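Local structure of aldehyde dehydrogenase family protein (Pseudomonas syringae pv. tomato, 5IUV) at residues 21-26 with 206-211; 190-193 with 199-202; 96-101 with 119-124; 57-62 with 225-230. The protein probably oxidises indole-3-acetaldehyde to the auxin indole-3-acetic acid, with NAD+ as coenzyme, as a member of the aldehyde dehydrogenase family. One frame throughout, in Å; residues are numbered along the deposited sequence.

How the contacts relate
From the N terminus, contact 1 opens first, at the hairpin strand 22-24, and contact 4 opens next, on helix 56-72. Contact 3 then opens and closes between the consecutive helices 98-109 and 113-134. Contact 2 follows as the shortest closure, from strand 187-191 to helix 198-210. Further down that helix contact 1 closes, and contact 4 closes last, on helix 224-232, so contacts 1 and 4 cross while contacts 2 and 3 lie within both loops, in series. Contacts 1 and 2 share helix 198-210; Leu206 packs on Asn97 and Leu101 of contact 3, Ile24 on helix 56-72 of contact 4. An Arg202-Glu100 salt bridge joins contacts 2 and 3, and contacts 2 and 4 both touch NAD.

Contact 1 (21-26 with 206-211); sequences RAFIQG and LAIEAG
Phe23 and Ile208 meet where the N-terminal hairpin of strands 22-24 and 27-29 leans on the last turns of helix 198-210. Ile208 can be followed outward from its CB, which heads for the hairpin. CG1 lies beside the backbone N and anti to the carbonyl carbon (chi1 -66°), and it is this methylene that reaches the aromatic ring. It sits 3.7 Å from Phe23 CZ and 4.0 Å from Phe23 CE1, approaching obliquely at the far corner of the ring. The second torsion, chi2 -60°, turns CD1 toward the hairpin turn, where it lies 4.4 Å from Gly26 CA. CG2, the other branch, diverges from the ring. Phe23 supplies the opposite partner by holding CG anti to its own backbone N (chi1 -166°), which projects the ring from the strand toward the helix. Gln25 and Gly26 both have positive phi, close to a type I' turn, and this sharp reversal brings the bare Gly26 backbone within range of the isoleucine. Three residues on, Gly211 is the first to leave helical angles, with positive phi in a Schellman motif, its N bonded to Ile208 O at 3.0 Å. The Phe23 ring also meets Tyr28 edge to face, and the Phe23 backbone bonds to Val219 of strand 217-219, while Ala207 and Ala210 rest on helix 80-96. No hydrogen bond crosses between the segments. The contact is a small apolar one, a methylene and a methyl against a ring corner and a glycine, so the hold rests on van der Waals packing, with Phe23 buried and the isoleucine and glycine partly open to solvent.

Contact 2 (190-193 with 199-202); sequences LKPS and TAIR. With NAD (nicotinamide-adenine-dinucleotide), chain C.
The first half of a beta-alpha-beta crossover in the Rossmann-like coenzyme domain folds back on itself here: the end of strand 187-191 packs against the first turns of helix 198-210. Ala200 carries the helix side with a single methyl. Its CB touches Pro192 CB at 3.7 Å and Pro192 CG at 3.8 Å, along one side of the pyrrolidine ring, while Leu190 CD2 reaches the same methyl from 4.0 Å. Leu190 and Pro192 thus face the helix, and Lys191 between them turns away, toward NAD. Its chain is folded at chi2 (-63°) and chi3 (-68°), which delivers NZ to the adenosine ribose. NZ donates to NAD O2B at 2.7 Å and, by a longer bond, to NAD O3B at 3.2 Å, and also to Pro192 O at 2.8 Å, well above that carbonyl plane. With Gly222 O, four oxygens surround NZ, so its three protons must be shared; the group grips both ribose hydroxyls, consistent with its role as an NAD-binding residue. Around this core, Leu190 also meets Val165 in a loop and Ala174 of helix 170-183, Thr199 packs on that helix and on helix 98-109, and Lys191 lies against Leu231 of helix 224-232.

Contact 3 (96-101 with 119-124); sequences QNAEEL and VDIPGG
Ile121 meets Ala98 and Leu101 through two branches that its torsions send different ways. With chi1 at -53°, CG2 stands anti to the backbone N and CG1 anti to the carbonyl carbon; chi2 at -45° then carries CD1 onward to the neighbouring helix. The motif is a helix-helix packing between two consecutive helices, 98-109 and 113-134, joined by a short link. Ala98, in the first turn of helix 98-109, takes CG2: its CB lies 3.7 Å from Ile121 CG2, and its CA is 3.9 Å from the same methyl. Leu101, nearly one turn further on, takes the other branch, with its CB 3.7 Å from Ile121 CD1. The leucine thus offers the root of its side chain to the isoleucine, and its CD2 methyl packs on Arg202 of helix 198-210. A single isoleucine therefore bridges two positions three residues apart, and no hydrogen bond crosses between the segments. Pro122 follows directly, and helix 113-134 is kinked there because the proline N makes no bond to the preceding turn; the next residue resumes the pattern, with Gly123 N bonded to Val119 O at 2.9 Å. Asn97 occupies the N-cap position, but its side chain makes no capping bond and instead donates from ND2 to Leu93 O in the preceding helix. Beyond the pair, Ile121 also touches Leu171 of helix 170-183, and Asp120 forms a salt bridge with Lys111. Even the middle of the isoleucine chain has a neighbour across the interface, for CG1 comes within 3.8 Å of Ala98 O.

Contact 4 (57-62 with 225-230); sequences ADAQRA and HTVGKA. With NAD (nicotinamide-adenine-dinucleotide), chain C.
Ala59 and Ala230 face each other methyl to methyl, the CB atoms 3.9 Å apart, between helix 56-72 and the coenzyme-facing helix 224-232. Both CB atoms point across the interface, and so does that of Val227, three residues before Ala230. Val227 CG2 therefore stands beside this pair, 4.3 Å from Ala59 CB. The valine is split between two duties: chi1 of 62° leaves CG2 anti to the backbone N and aimed at Ala59, while CG1 packs on the aliphatic part of Lys191. The helices come close here, the CA atoms of Ala59 and Val227 6.2 Å apart, as the alanine methyls probably allow. On the other side of helix 224-232 the backbone itself meets the adenine of NAD. Gly228 has no side chain, and its backbone lies directly against the base, Gly228 C and Lys229 N each 3.4 Å from NAD C2A. Helix 56-72 is further tied by Asp58, which bonds to the backbone N of Ala32 and Asp55, and by Gln60, whose OE1 accepts from His234 NE2. Across the two segments the chemistry is purely apolar, so methyl packing backs a helix whose opposite face forms part of the adenine pocket.

Contact 1 (21-26 with 206-211)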
loop_
_atom_site.group_PDB
_atom_site.type_symbol
_atom_site.label_atom_id
_atom_site.label_comp_id
_atom_site.label_asym_id
_atom_site.label_seq_id
_atom_site.Cartn_x
_atom_site.Cartn_y
_atom_site.Cartn_z
ATOM N N ARG A 21 37.490 13.381 18.832
ATOM C CA ARG A 21 36.656 13.284 20.023
ATOM C C ARG A 21 35.306 12.610 19.787
ATOM O O ARG A 21 34.839 12.482 18.652
ATOM C CB ARG A 21 36.445 14.683 20.621
ATOM C CG ARG A 21 37.683 15.222 21.371
ATOM C CD ARG A 21 37.516 16.681 21.764
ATOM N NE ARG A 21 37.302 17.552 20.605
ATOM C CZ ARG A 21 36.854 18.804 20.684
ATOM N NH1 ARG A 21 36.554 19.333 21.865
ATOM N NH2 ARG A 21 36.683 19.522 19.581
ATOM N N ALA A 22 34.686 12.167 20.878
ATOM C CA ALA A 22 33.304 11.702 20.831
ATOM C C ALA A 22 32.386 12.913 20.720
ATOM O O ALA A 22 32.838 14.048 20.882
ATOM C CB ALA A 22 32.970 10.872 22.068
ATOM N N PHE A 23 31.107 12.681 20.433
ATOM C CA PHE A 23 30.146 13.777 20.314
ATOM C C PHE A 23 28.889 13.445 21.103
ATOM O O PHE A 23 28.197 12.476 20.806
ATOM C CB PHE A 23 29.799 14.040 18.846
ATOM C CG PHE A 23 29.074 15.348 18.605
ATOM C CD1 PHE A 23 27.684 15.390 18.549
ATOM C CD2 PHE A 23 29.783 16.523 18.405
ATOM C CE1 PHE A 23 27.013 16.584 18.309
ATOM C CE2 PHE A 23 29.119 17.723 18.169
ATOM C CZ PHE A 23 27.731 17.749 18.112
ATOM N N ILE A 24 28.597 14.245 22.121
ATOM C CA ILE A 24 27.442 13.985 22.969
ATOM C C ILE A 24 26.750 15.298 23.311
ATOM O O ILE A 24 27.413 16.251 23.731
ATOM C CB ILE A 24 27.837 13.271 24.282
ATOM C CG1 ILE A 24 28.493 11.923 24.002
ATOM C CG2 ILE A 24 26.608 13.073 25.164
ATOM C CD1 ILE A 24 29.124 11.291 25.225
ATOM N N GLN A 25 25.433 15.345 23.119
ATOM C CA GLN A 25 24.623 16.513 23.477
ATOM C C GLN A 25 25.181 17.802 22.841
ATOM O O GLN A 25 25.409 18.808 23.511
ATOM C CB GLN A 25 24.532 16.633 25.010
ATOM C CG GLN A 25 23.509 17.658 25.541
ATOM C CD GLN A 25 22.094 17.426 25.031
ATOM O OE1 GLN A 25 21.661 16.288 24.837
ATOM N NE2 GLN A 25 21.363 18.512 24.820
ATOM N N GLY A 26 25.415 17.741 21.533
ATOM C CA GLY A 26 25.782 18.913 20.764
ATOM C C GLY A 26 27.223 19.379 20.880
ATOM O O GLY A 26 27.559 20.429 20.333
ATOM N N LEU A 206 28.187 18.269 11.324
ATOM C CA LEU A 206 27.362 18.614 10.179
ATOM C C LEU A 206 25.880 18.426 10.496
ATOM O O LEU A 206 25.041 19.199 10.027
ATOM C CB LEU A 206 27.754 17.781 8.959
ATOM C CG LEU A 206 29.177 17.982 8.441
ATOM C CD1 LEU A 206 29.395 17.165 7.164
ATOM C CD2 LEU A 206 29.464 19.467 8.197
ATOM N N ALA A 207 25.559 17.412 11.298
ATOM C CA ALA A 207 24.171 17.166 11.680
ATOM C C ALA A 207 23.601 18.377 12.421
ATOM O O ALA A 207 22.496 18.833 12.125
ATOM C CB ALA A 207 24.063 15.911 12.535
ATOM N N ILE A 208 24.370 18.908 13.364
ATOM C CA ILE A 208 23.969 20.110 14.092
ATOM C C ILE A 208 23.800 21.302 13.147
ATOM O O ILE A 208 22.823 22.052 13.238
ATOM C CB ILE A 208 24.999 20.464 15.194
ATOM C CG1 ILE A 208 25.006 19.378 16.268
ATOM C CG2 ILE A 208 24.677 21.811 15.830
ATOM C CD1 ILE A 208 23.662 19.192 16.962
ATOM N N GLU A 209 24.742 21.468 12.226
ATOM C CA GLU A 209 24.667 22.573 11.279
ATOM C C GLU A 209 23.425 22.454 10.382
ATOM O O GLU A 209 22.830 23.459 10.009
ATOM C CB GLU A 209 25.941 22.652 10.429
ATOM C CG GLU A 209 25.980 23.873 9.520
ATOM C CD GLU A 209 27.194 23.904 8.608
ATOM O OE1 GLU A 209 28.106 23.056 8.772
ATOM O OE2 GLU A 209 27.227 24.786 7.723
ATOM N N ALA A 210 23.018 21.230 10.061
ATOM C CA ALA A 210 21.817 21.031 9.241
ATOM C C ALA A 210 20.526 21.345 10.009
ATOM O O ALA A 210 19.486 21.610 9.404
ATOM C CB ALA A 210 21.769 19.606 8.705
ATOM N N GLY A 211 20.588 21.312 11.336
ATOM C CA GLY A 211 19.417 21.603 12.144
ATOM C C GLY A 211 18.942 20.450 13.015
ATOM O O GLY A 211 17.909 20.555 13.675
#

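Contact 2 (190-193 with 199-202)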
loop_
_atom_site.group_PDB
_atom_site.type_symbol
_atom_site.label_atom_id
_atom_site.label_comp_id
_atom_site.label_asym_id
_atom_site.label_seq_id
_atom_site.Cartn_x
_atom_site.Cartn_y
_atom_site.Cartn_z
ATOM N N LEU A 190 25.375 6.521 17.522
ATOM C CA LEU A 190 26.165 5.874 16.485
ATOM C C LEU A 190 27.521 5.437 17.029
ATOM O O LEU A 190 28.236 6.234 17.641
ATOM C CB LEU A 190 26.345 6.832 15.306
ATOM C CG LEU A 190 27.201 6.384 14.124
ATOM C CD1 LEU A 190 26.613 5.148 13.460
ATOM C CD2 LEU A 190 27.306 7.528 13.129
ATOM N N LYS A 191 27.858 4.170 16.807
ATOM C CA LYS A 191 29.129 3.600 17.253
ATOM C C LYS A 191 29.882 3.091 16.034
ATOM O O LYS A 191 29.677 1.959 15.599
ATOM C CB LYS A 191 28.901 2.458 18.254
ATOM C CG LYS A 191 29.979 2.300 19.329
ATOM C CD LYS A 191 31.353 1.950 18.751
ATOM C CE LYS A 191 31.403 0.558 18.137
ATOM N NZ LYS A 191 32.759 0.237 17.595
ATOM N N PRO A 192 30.760 3.931 15.475
ATOM C CA PRO A 192 31.555 3.528 14.316
ATOM C C PRO A 192 32.609 2.489 14.685
ATOM O O PRO A 192 32.990 2.356 15.853
ATOM C CB PRO A 192 32.217 4.841 13.872
ATOM C CG PRO A 192 32.373 5.605 15.148
ATOM C CD PRO A 192 31.126 5.276 15.953
ATOM N N SER A 193 33.069 1.754 13.683
ATOM C CA SER A 193 34.156 0.809 13.877
ATOM C C SER A 193 35.407 1.507 14.404
ATOM O O SER A 193 35.746 2.614 13.977
ATOM C CB SER A 193 34.473 0.088 12.567
ATOM O OG SER A 193 35.662 -0.666 12.686
ATOM N N THR A 199 35.012 9.561 9.815
ATOM C CA THR A 199 33.910 10.257 9.141
ATOM C C THR A 199 32.661 10.369 10.022
ATOM O O THR A 199 31.968 11.387 9.986
ATOM C CB THR A 199 33.525 9.600 7.782
ATOM O OG1 THR A 199 33.323 8.192 7.941
ATOM C CG2 THR A 199 34.618 9.849 6.747
ATOM N N ALA A 200 32.381 9.337 10.814
ATOM C CA ALA A 200 31.288 9.398 11.784
ATOM C C ALA A 200 31.482 10.550 12.767
ATOM O O ALA A 200 30.547 11.291 13.063
ATOM C CB ALA A 200 31.173 8.083 12.541
ATOM N N ILE A 201 32.700 10.693 13.280
ATOM C CA ILE A 201 33.009 11.777 14.199
ATOM C C ILE A 201 32.758 13.126 13.530
ATOM O O ILE A 201 32.177 14.035 14.127
ATOM C CB ILE A 201 34.478 11.687 14.687
ATOM C CG1 ILE A 201 34.634 10.524 15.675
ATOM C CG2 ILE A 201 34.929 12.996 15.333
ATOM C CD1 ILE A 201 36.084 10.206 16.027
ATOM N N ARG A 202 33.174 13.234 12.274
ATOM C CA ARG A 202 33.091 14.497 11.547
ATOM C C ARG A 202 31.651 14.908 11.220
ATOM O O ARG A 202 31.312 16.086 11.325
ATOM C CB ARG A 202 33.928 14.413 10.264
ATOM C CG ARG A 202 33.914 15.682 9.411
ATOM C CD ARG A 202 34.585 16.863 10.113
ATOM N NE ARG A 202 34.617 18.034 9.243
ATOM C CZ ARG A 202 33.713 19.009 9.263
ATOM N NH1 ARG A 202 32.708 18.968 10.125
ATOM N NH2 ARG A 202 33.820 20.029 8.421
HETATM P PA NAD C . 32.605 -6.880 13.308
HETATM O O1A NAD C . 31.519 -7.864 13.515
HETATM O O2A NAD C . 33.944 -7.306 13.876
HETATM O O5B NAD C . 32.201 -5.484 13.924
HETATM C C5B NAD C . 31.216 -4.581 13.379
HETATM C C4B NAD C . 30.986 -3.504 14.409
HETATM O O4B NAD C . 30.591 -4.121 15.654
HETATM C C3B NAD C . 32.164 -2.586 14.750
HETATM O O3B NAD C . 31.717 -1.258 15.001
HETATM C C2B NAD C . 32.729 -3.218 16.024
HETATM O O2B NAD C . 33.445 -2.280 16.823
HETATM C C1B NAD C . 31.445 -3.698 16.695
HETATM N N9A NAD C . 31.575 -4.787 17.658
HETATM C C8A NAD C . 32.558 -5.739 17.725
HETATM N N7A NAD C . 32.464 -6.537 18.761
HETATM C C5A NAD C . 31.318 -6.093 19.414
HETATM C C6A NAD C . 30.640 -6.557 20.560
HETATM N N6A NAD C . 31.072 -7.564 21.327
HETATM N N1A NAD C . 29.494 -5.924 20.908
HETATM C C2A NAD C . 29.079 -4.889 20.170
HETATM N N3A NAD C . 29.641 -4.355 19.082
HETATM C C4A NAD C . 30.763 -5.015 18.744
HETATM O O3 NAD C . 32.787 -6.622 11.734
HETATM P PN NAD C . 33.805 -5.742 10.860
HETATM O O1N NAD C . 35.088 -6.483 10.836
HETATM O O2N NAD C . 33.788 -4.348 11.360
HETATM O O5D NAD C . 33.102 -5.718 9.425
HETATM C C5D NAD C . 33.228 -6.807 8.485
HETATM C C4D NAD C . 31.938 -7.589 8.497
HETATM O O4D NAD C . 30.844 -6.717 8.128
HETATM C C3D NAD C . 31.872 -8.743 7.505
HETATM O O3D NAD C . 31.348 -9.903 8.143
HETATM C C2D NAD C . 30.927 -8.189 6.432
HETATM O O2D NAD C . 30.177 -9.152 5.696
HETATM C C1D NAD C . 29.948 -7.334 7.269
HETATM N N1N NAD C . 29.261 -6.294 6.393
HETATM C C2N NAD C . 27.874 -6.500 6.191
HETATM C C3N NAD C . 27.143 -5.576 5.459
HETATM C C7N NAD C . 25.682 -5.768 5.143
HETATM O O7N NAD C . 25.135 -6.867 5.378
HETATM N N7N NAD C . 25.060 -4.795 4.523
HETATM C C4N NAD C . 27.806 -4.471 4.920
HETATM C C5N NAD C . 29.175 -4.308 5.104
HETATM C C6N NAD C . 29.886 -5.232 5.852
#

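Contact 3 (96-101 with 119-124)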
loop_
_atom_site.group_PDB
_atom_site.type_symbol
_atom_site.label_atom_id
_atom_site.label_comp_id
_atom_site.label_asym_id
_atom_site.label_seq_id
_atom_site.Cartn_x
_atom_site.Cartn_y
_atom_site.Cartn_z
ATOM N N GLN A 96 28.594 19.117 0.228
ATOM C CA GLN A 96 29.360 20.354 0.312
ATOM C C GLN A 96 30.750 20.102 0.898
ATOM O O GLN A 96 31.707 20.777 0.539
ATOM C CB GLN A 96 28.595 21.380 1.148
ATOM C CG GLN A 96 29.293 22.702 1.375
ATOM C CD GLN A 96 28.451 23.636 2.230
ATOM O OE1 GLN A 96 27.257 23.818 1.975
ATOM N NE2 GLN A 96 29.059 24.209 3.264
ATOM N N ASN A 97 30.854 19.117 1.788
ATOM C CA ASN A 97 32.136 18.768 2.395
ATOM C C ASN A 97 32.705 17.456 1.864
ATOM O O ASN A 97 33.473 16.772 2.549
ATOM C CB ASN A 97 31.987 18.694 3.912
ATOM C CG ASN A 97 31.662 20.037 4.520
ATOM O OD1 ASN A 97 32.551 20.856 4.724
ATOM N ND2 ASN A 97 30.379 20.280 4.798
ATOM N N ALA A 98 32.339 17.126 0.629
ATOM C CA ALA A 98 32.649 15.820 0.050
ATOM C C ALA A 98 34.143 15.522 -0.036
ATOM O O ALA A 98 34.560 14.400 0.231
ATOM C CB ALA A 98 32.016 15.700 -1.339
ATOM N N GLU A 99 34.950 16.514 -0.406
ATOM C CA GLU A 99 36.377 16.262 -0.584
ATOM C C GLU A 99 37.059 15.909 0.736
ATOM O O GLU A 99 37.862 14.974 0.795
ATOM C CB GLU A 99 37.057 17.466 -1.235
ATOM C CG GLU A 99 36.624 17.692 -2.672
ATOM C CD GLU A 99 37.281 18.907 -3.306
ATOM O OE1 GLU A 99 37.899 19.709 -2.575
ATOM O OE2 GLU A 99 37.178 19.058 -4.541
ATOM N N GLU A 100 36.732 16.648 1.790
ATOM C CA GLU A 100 37.256 16.348 3.119
ATOM C C GLU A 100 36.800 14.971 3.613
ATOM O O GLU A 100 37.607 14.188 4.105
ATOM C CB GLU A 100 36.832 17.419 4.131
ATOM C CG GLU A 100 37.303 17.127 5.552
ATOM C CD GLU A 100 36.805 18.135 6.588
ATOM O OE1 GLU A 100 36.089 19.090 6.214
ATOM O OE2 GLU A 100 37.138 17.967 7.783
ATOM N N LEU A 101 35.505 14.689 3.493
ATOM C CA LEU A 101 34.951 13.423 3.955
ATOM C C LEU A 101 35.522 12.234 3.180
ATOM O O LEU A 101 35.819 11.188 3.766
ATOM C CB LEU A 101 33.426 13.442 3.843
ATOM C CG LEU A 101 32.724 14.362 4.845
ATOM C CD1 LEU A 101 31.245 14.492 4.526
ATOM C CD2 LEU A 101 32.910 13.833 6.255
ATOM N N VAL A 119 31.699 7.085 -4.961
ATOM C CA VAL A 119 30.703 6.114 -4.520
ATOM C C VAL A 119 30.234 6.370 -3.091
ATOM O O VAL A 119 29.033 6.516 -2.848
ATOM C CB VAL A 119 31.243 4.667 -4.633
ATOM C CG1 VAL A 119 30.228 3.664 -4.087
ATOM C CG2 VAL A 119 31.581 4.346 -6.079
ATOM N N ASP A 120 31.174 6.441 -2.155
ATOM C CA ASP A 120 30.833 6.503 -0.732
ATOM C C ASP A 120 30.113 7.773 -0.293
ATOM O O ASP A 120 29.022 7.700 0.279
ATOM C CB ASP A 120 32.090 6.327 0.110
ATOM C CG ASP A 120 32.686 4.948 -0.031
ATOM O OD1 ASP A 120 33.172 4.633 -1.141
ATOM O OD2 ASP A 120 32.665 4.186 0.966
ATOM N N ILE A 121 30.719 8.930 -0.535
ATOM C CA ILE A 121 30.097 10.179 -0.114
ATOM C C ILE A 121 28.740 10.389 -0.818
ATOM O O ILE A 121 27.743 10.613 -0.140
ATOM C CB ILE A 121 31.016 11.411 -0.356
ATOM C CG1 ILE A 121 32.403 11.216 0.270
ATOM C CG2 ILE A 121 30.337 12.690 0.122
ATOM C CD1 ILE A 121 32.424 10.668 1.657
ATOM N N PRO A 122 28.684 10.302 -2.167
ATOM C CA PRO A 122 27.367 10.449 -2.805
ATOM C C PRO A 122 26.349 9.401 -2.358
ATOM O O PRO A 122 25.153 9.699 -2.306
ATOM C CB PRO A 122 27.680 10.279 -4.297
ATOM C CG PRO A 122 29.094 10.670 -4.433
ATOM C CD PRO A 122 29.750 10.173 -3.179
ATOM N N GLY A 123 26.819 8.192 -2.056
ATOM C CA GLY A 123 25.946 7.122 -1.605
ATOM C C GLY A 123 25.378 7.390 -0.224
ATOM O O GLY A 123 24.202 7.117 0.035
ATOM N N GLY A 124 26.214 7.926 0.664
ATOM C CA GLY A 124 25.779 8.300 1.999
ATOM C C GLY A 124 24.781 9.443 1.959
ATOM O O GLY A 124 23.734 9.396 2.612
#

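Contact 4 (57-62 with 225-230)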
loop_
_atom_site.group_PDB
_atom_site.type_symbol
_atom_site.label_atom_id
_atom_site.label_comp_id
_atom_site.label_asym_id
_atom_site.label_seq_id
_atom_site.Cartn_x
_atom_site.Cartn_y
_atom_site.Cartn_z
ATOM N N ALA A 57 30.514 4.094 30.641
ATOM C CA ALA A 57 30.092 5.378 31.205
ATOM C C ALA A 57 29.658 6.361 30.121
ATOM O O ALA A 57 28.710 7.140 30.298
ATOM C CB ALA A 57 31.209 5.983 32.042
ATOM N N ASP A 58 30.358 6.329 28.994
ATOM C CA ASP A 58 30.038 7.211 27.885
ATOM C C ASP A 58 28.746 6.780 27.192
ATOM O O ASP A 58 27.963 7.628 26.755
ATOM C CB ASP A 58 31.205 7.257 26.899
ATOM C CG ASP A 58 32.517 7.594 27.582
ATOM O OD1 ASP A 58 32.678 8.753 28.024
ATOM O OD2 ASP A 58 33.377 6.696 27.699
ATOM N N ALA A 59 28.530 5.469 27.099
ATOM C CA ALA A 59 27.266 4.937 26.605
ATOM C C ALA A 59 26.114 5.446 27.465
ATOM O O ALA A 59 25.089 5.878 26.948
ATOM C CB ALA A 59 27.283 3.411 26.594
ATOM N N GLN A 60 26.290 5.392 28.781
ATOM C CA GLN A 60 25.275 5.889 29.703
ATOM C C GLN A 60 24.953 7.361 29.465
ATOM O O GLN A 60 23.782 7.740 29.403
ATOM C CB GLN A 60 25.719 5.688 31.150
ATOM C CG GLN A 60 24.724 6.222 32.174
ATOM C CD GLN A 60 23.369 5.515 32.114
ATOM O OE1 GLN A 60 23.283 4.315 31.844
ATOM N NE2 GLN A 60 22.307 6.262 32.378
ATOM N N ARG A 61 25.981 8.197 29.331
ATOM C CA ARG A 61 25.735 9.616 29.135
ATOM C C ARG A 61 25.087 9.877 27.779
ATOM O O ARG A 61 24.211 10.729 27.663
ATOM C CB ARG A 61 27.024 10.436 29.264
ATOM C CG ARG A 61 26.764 11.939 29.243
ATOM C CD ARG A 61 27.871 12.747 29.920
ATOM N NE ARG A 61 29.104 12.825 29.140
ATOM C CZ ARG A 61 29.354 13.767 28.233
ATOM N NH1 ARG A 61 28.445 14.701 27.976
ATOM N NH2 ARG A 61 30.511 13.774 27.579
ATOM N N ALA A 62 25.515 9.144 26.755
ATOM C CA ALA A 62 24.961 9.356 25.419
ATOM C C ALA A 62 23.487 8.943 25.367
ATOM O O ALA A 62 22.669 9.595 24.708
ATOM C CB ALA A 62 25.767 8.589 24.381
ATOM N N HIS A 225 34.039 -4.370 22.040
ATOM C CA HIS A 225 33.894 -5.101 23.297
ATOM C C HIS A 225 33.778 -4.184 24.513
ATOM O O HIS A 225 33.558 -4.664 25.617
ATOM C CB HIS A 225 35.061 -6.059 23.498
ATOM C CG HIS A 225 36.379 -5.373 23.654
ATOM N ND1 HIS A 225 37.150 -4.998 22.576
ATOM C CD2 HIS A 225 37.060 -4.988 24.758
ATOM C CE1 HIS A 225 38.254 -4.416 23.010
ATOM N NE2 HIS A 225 38.225 -4.399 24.331
ATOM N N THR A 226 33.921 -2.875 24.317
ATOM C CA THR A 226 33.676 -1.929 25.407
ATOM C C THR A 226 32.369 -1.152 25.170
ATOM O O THR A 226 31.324 -1.520 25.705
ATOM C CB THR A 226 34.862 -0.935 25.610
ATOM O OG1 THR A 226 35.253 -0.359 24.362
ATOM C CG2 THR A 226 36.072 -1.648 26.219
ATOM N N VAL A 227 32.412 -0.093 24.366
ATOM C CA VAL A 227 31.239 0.764 24.228
ATOM C C VAL A 227 30.162 0.127 23.335
ATOM O O VAL A 227 28.967 0.327 23.566
ATOM C CB VAL A 227 31.618 2.174 23.696
ATOM C CG1 VAL A 227 32.247 2.105 22.307
ATOM C CG2 VAL A 227 30.404 3.108 23.708
ATOM N N GLY A 228 30.570 -0.651 22.338
ATOM C CA GLY A 228 29.605 -1.345 21.501
ATOM C C GLY A 228 28.742 -2.286 22.322
ATOM O O GLY A 228 27.510 -2.240 22.272
ATOM N N LYS A 229 29.410 -3.135 23.096
ATOM C CA LYS A 229 28.754 -4.053 24.018
ATOM C C LYS A 229 27.866 -3.326 25.025
ATOM O O LYS A 229 26.750 -3.774 25.314
ATOM C CB LYS A 229 29.807 -4.886 24.767
ATOM C CG LYS A 229 29.235 -5.828 25.821
ATOM C CD LYS A 229 30.360 -6.580 26.529
ATOM C CE LYS A 229 29.819 -7.702 27.396
ATOM N NZ LYS A 229 30.912 -8.550 27.954
ATOM N N ALA A 230 28.363 -2.214 25.562
ATOM C CA ALA A 230 27.616 -1.432 26.548
ATOM C C ALA A 230 26.294 -0.913 25.986
ATOM O O ALA A 230 25.269 -0.912 26.678
ATOM C CB ALA A 230 28.471 -0.266 27.060
HETATM P PA NAD C . 32.605 -6.880 13.308
HETATM O O1A NAD C . 31.519 -7.864 13.515
HETATM O O2A NAD C . 33.944 -7.306 13.876
HETATM O O5B NAD C . 32.201 -5.484 13.924
HETATM C C5B NAD C . 31.216 -4.581 13.379
HETATM C C4B NAD C . 30.986 -3.504 14.409
HETATM O O4B NAD C . 30.591 -4.121 15.654
HETATM C C3B NAD C . 32.164 -2.586 14.750
HETATM O O3B NAD C . 31.717 -1.258 15.001
HETATM C C2B NAD C . 32.729 -3.218 16.024
HETATM O O2B NAD C . 33.445 -2.280 16.823
HETATM C C1B NAD C . 31.445 -3.698 16.695
HETATM N N9A NAD C . 31.575 -4.787 17.658
HETATM C C8A NAD C . 32.558 -5.739 17.725
HETATM N N7A NAD C . 32.464 -6.537 18.761
HETATM C C5A NAD C . 31.318 -6.093 19.414
HETATM C C6A NAD C . 30.640 -6.557 20.560
HETATM N N6A NAD C . 31.072 -7.564 21.327
HETATM N N1A NAD C . 29.494 -5.924 20.908
HETATM C C2A NAD C . 29.079 -4.889 20.170
HETATM N N3A NAD C . 29.641 -4.355 19.082
HETATM C C4A NAD C . 30.763 -5.015 18.744
HETATM O O3 NAD C . 32.787 -6.622 11.734
HETATM P PN NAD C . 33.805 -5.742 10.860
HETATM O O1N NAD C . 35.088 -6.483 10.836
HETATM O O2N NAD C . 33.788 -4.348 11.360
HETATM O O5D NAD C . 33.102 -5.718 9.425
HETATM C C5D NAD C . 33.228 -6.807 8.485
HETATM C C4D NAD C . 31.938 -7.589 8.497
HETATM O O4D NAD C . 30.844 -6.717 8.128
HETATM C C3D NAD C . 31.872 -8.743 7.505
HETATM O O3D NAD C . 31.348 -9.903 8.143
HETATM C C2D NAD C . 30.927 -8.189 6.432
HETATM O O2D NAD C . 30.177 -9.152 5.696
HETATM C C1D NAD C . 29.948 -7.334 7.269
HETATM N N1N NAD C . 29.261 -6.294 6.393
HETATM C C2N NAD C . 27.874 -6.500 6.191
HETATM C C3N NAD C . 27.143 -5.576 5.459
HETATM C C7N NAD C . 25.682 -5.768 5.143
HETATM O O7N NAD C . 25.135 -6.867 5.378
HETATM N N7N NAD C . 25.060 -4.795 4.523
HETATM C C4N NAD C . 27.806 -4.471 4.920
HETATM C C5N NAD C . 29.175 -4.308 5.104
HETATM C C6N NAD C . 29.886 -5.232 5.852
#